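Local atomic coordinates of PLP-Dependent L-Arginine Hydroxylase MppP (Streptomyces wadayamensis, PDB entry 6C9B), a protein that oxidises L-arginine with the help of pyridoxal 5'-phosphate, giving 4-hydroxy-2-ketoarginine and 2-ketoarginine, and works as an oxidase rather than an oxygenase. Residues P46-W49 and A50-E53; P56-Q59 and I60-E63; I258-L261 and I262-F265. All blocks are in the same frame, centred on the assembly; numbering follows the deposited sequence. Where two conformers were deposited one is given.

Contact 1 of 3, residues P46-W49 and A50-E53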
ATOM      1  N   PRO B  46     -14.331   5.650  17.703  1.00 25.13           N
ATOM      2  CA  PRO B  46     -14.122   4.625  18.745  1.00 27.21           C
ATOM      3  C   PRO B  46     -15.162   3.514  18.717  1.00 27.85           C
ATOM      4  O   PRO B  46     -14.839   2.374  19.084  1.00 29.55           O
ATOM      5  CB  PRO B  46     -14.181   5.428  20.057  1.00 30.19           C
ATOM      6  CG  PRO B  46     -13.853   6.845  19.639  1.00 30.87           C
ATOM      7  CD  PRO B  46     -14.443   7.003  18.273  1.00 27.44           C
ATOM      8  N   VAL B  47     -16.406   3.817  18.315  1.00 26.77           N
ATOM      9  CA  VAL B  47     -17.436   2.785  18.176  1.00 32.64           C
ATOM     10  C   VAL B  47     -17.131   1.888  16.979  1.00 31.70           C
ATOM     11  O   VAL B  47     -17.281   0.656  17.033  1.00 27.61           O
ATOM     12  CB  VAL B  47     -18.819   3.442  18.030  1.00 32.37           C
ATOM     13  CG1 VAL B  47     -19.905   2.378  17.846  1.00 36.39           C
ATOM     14  CG2 VAL B  47     -19.121   4.325  19.229  1.00 38.67           C
ATOM     15  N   LEU B  48     -16.728   2.495  15.869  1.00 26.98           N
ATOM     16  CA  LEU B  48     -16.334   1.719  14.704  1.00 26.73           C
ATOM     17  C   LEU B  48     -15.116   0.854  14.999  1.00 24.95           C
ATOM     18  O   LEU B  48     -14.995  -0.255  14.461  1.00 25.88           O
ATOM     19  CB  LEU B  48     -16.048   2.655  13.533  1.00 26.45           C
ATOM     20  CG  LEU B  48     -17.244   3.475  13.029  1.00 31.71           C
ATOM     21  CD1 LEU B  48     -16.776   4.490  12.005  1.00 38.04           C
ATOM     22  CD2 LEU B  48     -18.299   2.575  12.405  1.00 28.65           C
ATOM     23  N   TRP B  49     -14.198   1.345  15.837  1.00 22.47           N
ATOM     24  CA  TRP B  49     -13.049   0.532  16.238  1.00 23.35           C
ATOM     25  C   TRP B  49     -13.506  -0.715  16.990  1.00 24.13           C
ATOM     26  O   TRP B  49     -13.114  -1.843  16.667  1.00 26.51           O
ATOM     27  CB  TRP B  49     -12.105   1.360  17.105  1.00 21.83           C
ATOM     28  CG  TRP B  49     -10.782   0.673  17.375  1.00 25.01           C
ATOM     29  CD1 TRP B  49     -10.593  -0.438  18.142  1.00 25.22           C
ATOM     30  CD2 TRP B  49      -9.482   1.043  16.884  1.00 21.49           C
ATOM     31  NE1 TRP B  49      -9.271  -0.782  18.162  1.00 23.67           N
ATOM     32  CE2 TRP B  49      -8.566   0.099  17.386  1.00 20.85           C
ATOM     33  CE3 TRP B  49      -9.002   2.070  16.066  1.00 21.99           C
ATOM     34  CZ2 TRP B  49      -7.199   0.157  17.106  1.00 22.63           C
ATOM     35  CZ3 TRP B  49      -7.640   2.107  15.775  1.00 23.27           C
ATOM     36  CH2 TRP B  49      -6.762   1.173  16.305  1.00 22.28           C
ATOM     37  N   ALA B  50     -14.364  -0.526  17.989  1.00 26.13           N
ATOM     38  CA  ALA B  50     -14.900  -1.660  18.729  1.00 25.36           C
ATOM     39  C   ALA B  50     -15.642  -2.627  17.816  1.00 30.14           C
ATOM     40  O   ALA B  50     -15.512  -3.849  17.965  1.00 31.75           O
ATOM     41  CB  ALA B  50     -15.812  -1.144  19.841  1.00 27.64           C
ATOM     42  N   GLU B  51     -16.436  -2.107  16.870  1.00 25.83           N
ATOM     43  CA  GLU B  51     -17.106  -2.974  15.901  1.00 25.49           C
ATOM     44  C   GLU B  51     -16.089  -3.803  15.113  1.00 23.75           C
ATOM     45  O   GLU B  51     -16.255  -5.018  14.933  1.00 26.51           O
ATOM     46  CB  GLU B  51     -17.961  -2.146  14.936  1.00 30.01           C
ATOM     47  CG  GLU B  51     -18.702  -3.016  13.908  1.00 37.40           C
ATOM     48  CD  GLU B  51     -19.382  -2.237  12.799  1.00 38.14           C
ATOM     49  OE1 GLU B  51     -19.415  -0.990  12.852  1.00 31.68           O
ATOM     50  OE2 GLU B  51     -19.866  -2.889  11.848  1.00 33.02           O
ATOM     51  N   SER B  52     -15.027  -3.148  14.646  1.00 24.93           N
ATOM     52  CA  SER B  52     -13.975  -3.816  13.881  1.00 25.72           C
ATOM     53  C   SER B  52     -13.223  -4.875  14.691  1.00 27.95           C
ATOM     54  O   SER B  52     -12.725  -5.851  14.115  1.00 31.66           O
ATOM     55  CB  SER B  52     -12.996  -2.767  13.372  1.00 27.59           C
ATOM     56  OG  SER B  52     -13.638  -1.889  12.480  1.00 27.88           O
ATOM     57  N   GLU B  53     -13.106  -4.691  16.006  1.00 27.98           N
ATOM     58  CA  GLU B  53     -12.524  -5.723  16.858  1.00 31.06           C
ATOM     59  C   GLU B  53     -13.451  -6.916  17.031  1.00 31.94           C
ATOM     60  O   GLU B  53     -12.988  -8.026  17.301  1.00 41.71           O
ATOM     61  CB  GLU B  53     -12.215  -5.148  18.242  1.00 34.65           C
ATOM     62  CG  GLU B  53     -10.975  -4.269  18.316  1.00 33.15           C
ATOM     63  CD  GLU B  53     -10.835  -3.595  19.676  1.00 34.52           C
ATOM     64  OE1 GLU B  53     -11.870  -3.261  20.279  1.00 31.69           O
ATOM     65  OE2 GLU B  53      -9.701  -3.396  20.133  1.00 36.70           O
TER
HETATM   66  O   HOH W   1      -7.673  -3.592  18.539  1.00 34.00           O
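Two turns of alpha-helix run through 46-53, with A50 N bonded to P46 O, E51 N to V47 O, S52 N to L48 O and E53 N to W49 O. L48 O is gripped twice. S52 folds its hydroxyl back beside its own backbone N (chi1 -64°), and from there OG donates to L48 O at 2.9 Å, while S52 N comes to the same oxygen from the other face of the carbonyl plane. On the next flank, W49 and E53 meet i to i+4. The carboxylate carbon E53 CD sits in the indole plane, 3.5 Å from W49 CD1 at the ring edge, and the carboxylate is turned almost perpendicular to the ring, 81° between planes. W49 NE1 reaches E53 OE2 at 3.3 Å, but the N-H points well off the oxygen (137°), so the bond is weak. A water closes the triangle, taking a bond from W49 NE1 at 3.3 Å and giving a short one, 2.6 Å, to E53 OE2. L48 and E51 run side by side, L48 CD2 lying 3.8 Å from E51 OE1; E51 OE2 is held by salt bridges to R55 and R263. Within helix 45-54, L48 and W49 pack on L257 of helix 256-291, whereas W49 and S52 touch L226, and E53 touches L34, of the second subunit, so these turns are wedged between their own chain and the dimer partner.

Contact 2 of 3, residues P56-Q59 and I60-E63; sequences PVQQ and IESE
Backbone bonds tie P56-Q59 to I60-E63 in the i to i+4 pattern of an alpha-helix: E61 N to V57 O at 2.8 Å, S62 N to Q58 O and E63 N to Q59 O are sound, whereas I60 N to P56 O, at 3.5 Å, is weak. P56 is the N-cap, and its carbonyl also takes Q59 N, a tighter bond within the first turn. Among polar side chains, S62 has two conformers; in the one described here its OG lies near two oxygens of Q58, the amide OE1 at 3.0 Å and the backbone O at 3.2 Å, either of which could accept from it, so the bond is tentative. Q58 brings its amide there by bending at chi2 (70°) after CG has left opposite the backbone N, and the chain curls back over the turn. These are the first two turns of helix 57-71, in the part of the PLP-dependent aminotransferase fold where that helix lies against helix 256-291. The two carboxylates have their partners outside 56-63. E61, an extended chain, hydrogen-bonds S86 through OE1, and its OE2 stays 4.1 Å from Q58 OE1. E63 is salt-bridged to R55 and R263, and on the way its CG passes 3.1 Å from Q59 O; Q59 OE1 also accepts from R55. For apolar packing, the side chains of V57 and I60 both meet L259 of helix 256-291.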
ATOM      1  N   PRO B  56     -16.415 -10.290  12.227  1.00 31.68           N
ATOM      2  CA  PRO B  56     -15.541 -10.819  11.173  1.00 30.19           C
ATOM      3  C   PRO B  56     -15.329  -9.782  10.091  1.00 28.52           C
ATOM      4  O   PRO B  56     -16.281  -9.151   9.618  1.00 29.92           O
ATOM      5  CB  PRO B  56     -16.314 -12.034  10.637  1.00 35.02           C
ATOM      6  CG  PRO B  56     -17.428 -12.274  11.605  1.00 36.51           C
ATOM      7  CD  PRO B  56     -17.726 -10.959  12.233  1.00 35.93           C
ATOM      8  N   VAL B  57     -14.073  -9.640   9.667  1.00 30.21           N
ATOM      9  CA  VAL B  57     -13.748  -8.617   8.688  1.00 27.46           C
ATOM     10  C   VAL B  57     -14.519  -8.841   7.390  1.00 28.25           C
ATOM     11  O   VAL B  57     -14.861  -7.873   6.696  1.00 26.56           O
ATOM     12  CB  VAL B  57     -12.221  -8.569   8.464  1.00 30.24           C
ATOM     13  CG1 VAL B  57     -11.699  -9.915   7.963  1.00 36.42           C
ATOM     14  CG2 VAL B  57     -11.845  -7.431   7.524  1.00 31.34           C
ATOM     15  N   GLN B  58     -14.826 -10.104   7.051  1.00 31.04           N
ATOM     16  CA  GLN B  58     -15.526 -10.399   5.800  1.00 30.52           C
ATOM     17  C   GLN B  58     -16.908  -9.756   5.761  1.00 26.92           C
ATOM     18  O   GLN B  58     -17.384  -9.356   4.688  1.00 31.42           O
ATOM     19  CB  GLN B  58     -15.652 -11.917   5.615  1.00 42.44           C
ATOM     20  CG  GLN B  58     -16.620 -12.351   4.507  1.00 55.84           C
ATOM     21  CD  GLN B  58     -16.086 -12.031   3.125  1.00 79.32           C
ATOM     22  OE1 GLN B  58     -16.592 -11.146   2.432  1.00 80.82           O
ATOM     23  NE2 GLN B  58     -15.049 -12.756   2.719  1.00 86.86           N
ATOM     24  N   GLN B  59     -17.575  -9.667   6.906  1.00 31.27           N
ATOM     25  CA  GLN B  59     -18.898  -9.064   6.931  1.00 27.71           C
ATOM     26  C   GLN B  59     -18.797  -7.558   6.761  1.00 27.76           C
ATOM     27  O   GLN B  59     -19.551  -6.953   5.991  1.00 27.64           O
ATOM     28  CB  GLN B  59     -19.599  -9.410   8.239  1.00 32.46           C
ATOM     29  CG  GLN B  59     -19.874 -10.893   8.414  1.00 33.99           C
ATOM     30  CD  GLN B  59     -20.579 -11.201   9.715  1.00 46.72           C
ATOM     31  OE1 GLN B  59     -20.988 -10.296  10.445  1.00 40.82           O
ATOM     32  NE2 GLN B  59     -20.724 -12.486  10.018  1.00 46.71           N
ATOM     33  N   ILE B  60     -17.833  -6.941   7.441  1.00 24.31           N
ATOM     34  CA  ILE B  60     -17.630  -5.508   7.278  1.00 21.14           C
ATOM     35  C   ILE B  60     -17.236  -5.208   5.839  1.00 26.07           C
ATOM     36  O   ILE B  60     -17.752  -4.272   5.212  1.00 26.12           O
ATOM     37  CB  ILE B  60     -16.577  -5.006   8.283  1.00 27.00           C
ATOM     38  CG1 ILE B  60     -17.079  -5.211   9.717  1.00 30.64           C
ATOM     39  CG2 ILE B  60     -16.277  -3.521   8.060  1.00 25.54           C
ATOM     40  CD1 ILE B  60     -16.008  -4.941  10.771  1.00 30.50           C
ATOM     41  N   GLU B  61     -16.337  -6.019   5.281  1.00 25.50           N
ATOM     42  CA  GLU B  61     -15.926  -5.810   3.895  1.00 24.13           C
ATOM     43  C   GLU B  61     -17.106  -5.944   2.940  1.00 21.95           C
ATOM     44  O   GLU B  61     -17.280  -5.122   2.032  1.00 24.68           O
ATOM     45  CB  GLU B  61     -14.840  -6.802   3.518  1.00 23.59           C
ATOM     46  CG  GLU B  61     -14.263  -6.540   2.120  1.00 22.66           C
ATOM     47  CD  GLU B  61     -13.237  -7.565   1.683  1.00 34.77           C
ATOM     48  OE1 GLU B  61     -12.404  -7.216   0.824  1.00 29.36           O
ATOM     49  OE2 GLU B  61     -13.271  -8.722   2.164  1.00 28.51           O
ATOM     50  N   SER B  62     -17.940  -6.966   3.132  0.58 21.94           N
ATOM     51  CA  SER B  62     -19.085  -7.144   2.246  0.58 26.90           C
ATOM     52  C   SER B  62     -20.029  -5.950   2.317  0.58 27.13           C
ATOM     53  O   SER B  62     -20.593  -5.533   1.296  0.58 25.14           O
ATOM     54  CB  SER B  62     -19.827  -8.434   2.598  0.58 32.74           C
ATOM     55  OG  SER B  62     -19.151  -9.563   2.074  0.58 40.77           O
ATOM     56  N   GLU B  63     -20.222  -5.392   3.515  1.00 26.78           N
ATOM     57  CA  GLU B  63     -21.102  -4.230   3.655  1.00 24.15           C
ATOM     58  C   GLU B  63     -20.489  -2.988   3.022  1.00 26.87           C
ATOM     59  O   GLU B  63     -21.207  -2.161   2.443  1.00 24.61           O
ATOM     60  CB  GLU B  63     -21.404  -3.982   5.137  1.00 30.24           C
ATOM     61  CG  GLU B  63     -22.090  -5.162   5.805  1.00 27.93           C
ATOM     62  CD  GLU B  63     -22.138  -5.075   7.322  1.00 35.44           C
ATOM     63  OE1 GLU B  63     -22.845  -5.908   7.913  1.00 35.27           O
ATOM     64  OE2 GLU B  63     -21.465  -4.203   7.923  1.00 31.21           O
TER

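Contact 3 of 3, residues I258-L261 and I262-F265; sequences ILAL and IREF
I262 N, R263 N, E264 N and F265 N each give a near-straight bond to the carbonyl four residues back, on I258, L259, A260 and L261, so all four donors and all four acceptors across these two turns are paired. The F265 N to L261 O bond is the shortest and straightest, 2.8 Å with an N-H...O angle of 172°. I262 O also takes the hydroxyl of S266. R263 carries the side-chain polar network. Its NE (2.9 Å) and NH2 (3.0 Å) both donate to E264 OE2, a side-on grip on one oxygen from its anti side, with the carboxylate at the guanidinium edge. The bend of R263 at chi3 (68°) swings the guanidinium round so that A260 CB lies over one of its faces, 4.2 Å from R263 NH2. R263 NH1 is taken by two further acids, E51 and E63, both also paired with R55; the three carboxylates probably balance the buried positive charge. Apolar contacts follow the same i to i+4 spacing: I258 CG2 meets I262 CD1 at 4.0 Å, and L261 CD2 approaches F265 CE1 at 4.2 Å. The F265 ring turns an edge to its own helix, CD1 lying 3.4 Å from L261 O, and meets the ring of W223 beyond. I258 reaches L228 of the second subunit. This is the start of long helix 256-291, packed against helices 36-43, 45-54 and 57-71 in the PLP-dependent aminotransferase fold.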
ATOM      1  N   ILE B 258     -10.944   0.808   8.151  1.00 21.88           N
ATOM      2  CA  ILE B 258     -11.065   1.540   6.897  1.00 20.19           C
ATOM      3  C   ILE B 258     -12.284   1.069   6.122  1.00 20.41           C
ATOM      4  O   ILE B 258     -13.021   1.881   5.552  1.00 21.43           O
ATOM      5  CB  ILE B 258      -9.765   1.404   6.085  1.00 18.60           C
ATOM      6  CG1 ILE B 258      -8.649   2.136   6.795  1.00 20.02           C
ATOM      7  CG2 ILE B 258      -9.947   1.909   4.647  1.00 23.73           C
ATOM      8  CD1 ILE B 258      -7.288   1.945   6.160  1.00 22.77           C
ATOM      9  N   LEU B 259     -12.550  -0.236   6.124  1.00 21.76           N
ATOM     10  CA  LEU B 259     -13.738  -0.735   5.443  1.00 22.71           C
ATOM     11  C   LEU B 259     -15.004  -0.221   6.115  1.00 21.28           C
ATOM     12  O   LEU B 259     -15.976   0.154   5.446  1.00 24.89           O
ATOM     13  CB  LEU B 259     -13.707  -2.260   5.435  1.00 22.68           C
ATOM     14  CG  LEU B 259     -12.594  -2.882   4.595  1.00 20.83           C
ATOM     15  CD1 LEU B 259     -12.423  -4.335   4.940  1.00 25.44           C
ATOM     16  CD2 LEU B 259     -12.891  -2.681   3.122  1.00 21.17           C
ATOM     17  N   ALA B 260     -14.998  -0.178   7.446  1.00 21.19           N
ATOM     18  CA  ALA B 260     -16.132   0.408   8.161  1.00 27.38           C
ATOM     19  C   ALA B 260     -16.300   1.876   7.790  1.00 24.42           C
ATOM     20  O   ALA B 260     -17.420   2.349   7.573  1.00 23.32           O
ATOM     21  CB  ALA B 260     -15.941   0.254   9.668  1.00 24.67           C
ATOM     22  N   LEU B 261     -15.195   2.614   7.694  1.00 24.71           N
ATOM     23  CA  LEU B 261     -15.291   4.012   7.293  1.00 22.31           C
ATOM     24  C   LEU B 261     -15.866   4.148   5.890  1.00 21.85           C
ATOM     25  O   LEU B 261     -16.699   5.027   5.640  1.00 24.76           O
ATOM     26  CB  LEU B 261     -13.917   4.686   7.385  1.00 20.50           C
ATOM     27  CG  LEU B 261     -13.458   5.119   8.764  1.00 34.26           C
ATOM     28  CD1 LEU B 261     -12.008   5.552   8.714  1.00 29.03           C
ATOM     29  CD2 LEU B 261     -14.331   6.284   9.236  1.00 51.41           C
ATOM     30  N   ILE B 262     -15.427   3.299   4.958  1.00 22.38           N
ATOM     31  CA  ILE B 262     -15.947   3.361   3.598  1.00 22.09           C
ATOM     32  C   ILE B 262     -17.443   3.098   3.603  1.00 25.01           C
ATOM     33  O   ILE B 262     -18.220   3.745   2.883  1.00 21.79           O
ATOM     34  CB  ILE B 262     -15.208   2.345   2.719  1.00 20.86           C
ATOM     35  CG1 ILE B 262     -13.771   2.804   2.502  1.00 21.97           C
ATOM     36  CG2 ILE B 262     -15.948   2.154   1.386  1.00 23.23           C
ATOM     37  CD1 ILE B 262     -12.880   1.740   1.888  1.00 24.03           C
ATOM     38  N   ARG B 263     -17.865   2.124   4.400  1.00 21.74           N
ATOM     39  CA  ARG B 263     -19.288   1.828   4.517  1.00 25.10           C
ATOM     40  C   ARG B 263     -20.058   3.054   4.996  1.00 27.39           C
ATOM     41  O   ARG B 263     -21.098   3.406   4.434  1.00 25.90           O
ATOM     42  CB  ARG B 263     -19.483   0.660   5.483  1.00 23.73           C
ATOM     43  CG  ARG B 263     -20.927   0.195   5.670  1.00 29.09           C
ATOM     44  CD  ARG B 263     -20.996  -0.764   6.833  1.00 29.11           C
ATOM     45  NE  ARG B 263     -20.729  -0.074   8.101  1.00 29.59           N
ATOM     46  CZ  ARG B 263     -20.316  -0.673   9.209  1.00 28.70           C
ATOM     47  NH1 ARG B 263     -20.140  -1.984   9.251  1.00 33.08           N
ATOM     48  NH2 ARG B 263     -20.077   0.047  10.291  1.00 30.30           N
ATOM     49  N   GLU B 264     -19.563   3.716   6.050  1.00 22.80           N
ATOM     50  CA  GLU B 264     -20.293   4.845   6.625  1.00 23.93           C
ATOM     51  C   GLU B 264     -20.288   6.052   5.696  1.00 24.50           C
ATOM     52  O   GLU B 264     -21.318   6.720   5.537  1.00 27.43           O
ATOM     53  CB  GLU B 264     -19.706   5.207   7.983  1.00 27.07           C
ATOM     54  CG  GLU B 264     -19.836   4.105   9.008  1.00 29.96           C
ATOM     55  CD  GLU B 264     -21.278   3.673   9.201  1.00 38.33           C
ATOM     56  OE1 GLU B 264     -22.160   4.548   9.363  1.00 40.53           O
ATOM     57  OE2 GLU B 264     -21.535   2.454   9.148  1.00 33.79           O
ATOM     58  N   PHE B 265     -19.148   6.355   5.077  1.00 22.34           N
ATOM     59  CA  PHE B 265     -19.097   7.486   4.154  1.00 22.65           C
ATOM     60  C   PHE B 265     -19.979   7.229   2.936  1.00 24.31           C
ATOM     61  O   PHE B 265     -20.616   8.156   2.414  1.00 24.04           O
ATOM     62  CB  PHE B 265     -17.642   7.770   3.733  1.00 24.02           C
ATOM     63  CG  PHE B 265     -16.939   8.766   4.636  1.00 21.32           C
ATOM     64  CD1 PHE B 265     -16.506   8.398   5.900  1.00 25.60           C
ATOM     65  CD2 PHE B 265     -16.742  10.070   4.219  1.00 24.45           C
ATOM     66  CE1 PHE B 265     -15.890   9.334   6.742  1.00 28.28           C
ATOM     67  CE2 PHE B 265     -16.121  11.009   5.053  1.00 22.42           C
ATOM     68  CZ  PHE B 265     -15.700  10.637   6.302  1.00 23.70           C
TER

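All three contacts are short pieces of alpha-helix, about two turns each, but their settings differ. Contact 3 is the buried one, contact 1 is partly buried beside the second subunit, and contact 2 lies at the surface, untouched by the other chain. Helices 45-54 and 57-71 follow each other in sequence and both lean on helix 256-291, with I60 CD1 of contact 2 packing on S52 CA of contact 1. R263 joins all three: its NH1 bridges E51 OE2 of contact 1 at 2.8 Å and E63 OE2 of contact 2 at 2.9 Å. Serine hydroxyls turn back to the helix, S52 in contact 1 and, in one conformer, S62 in contact 2, whereas contact 3 pairs aliphatic and aromatic side chains and carries an internal R263-E264 salt bridge.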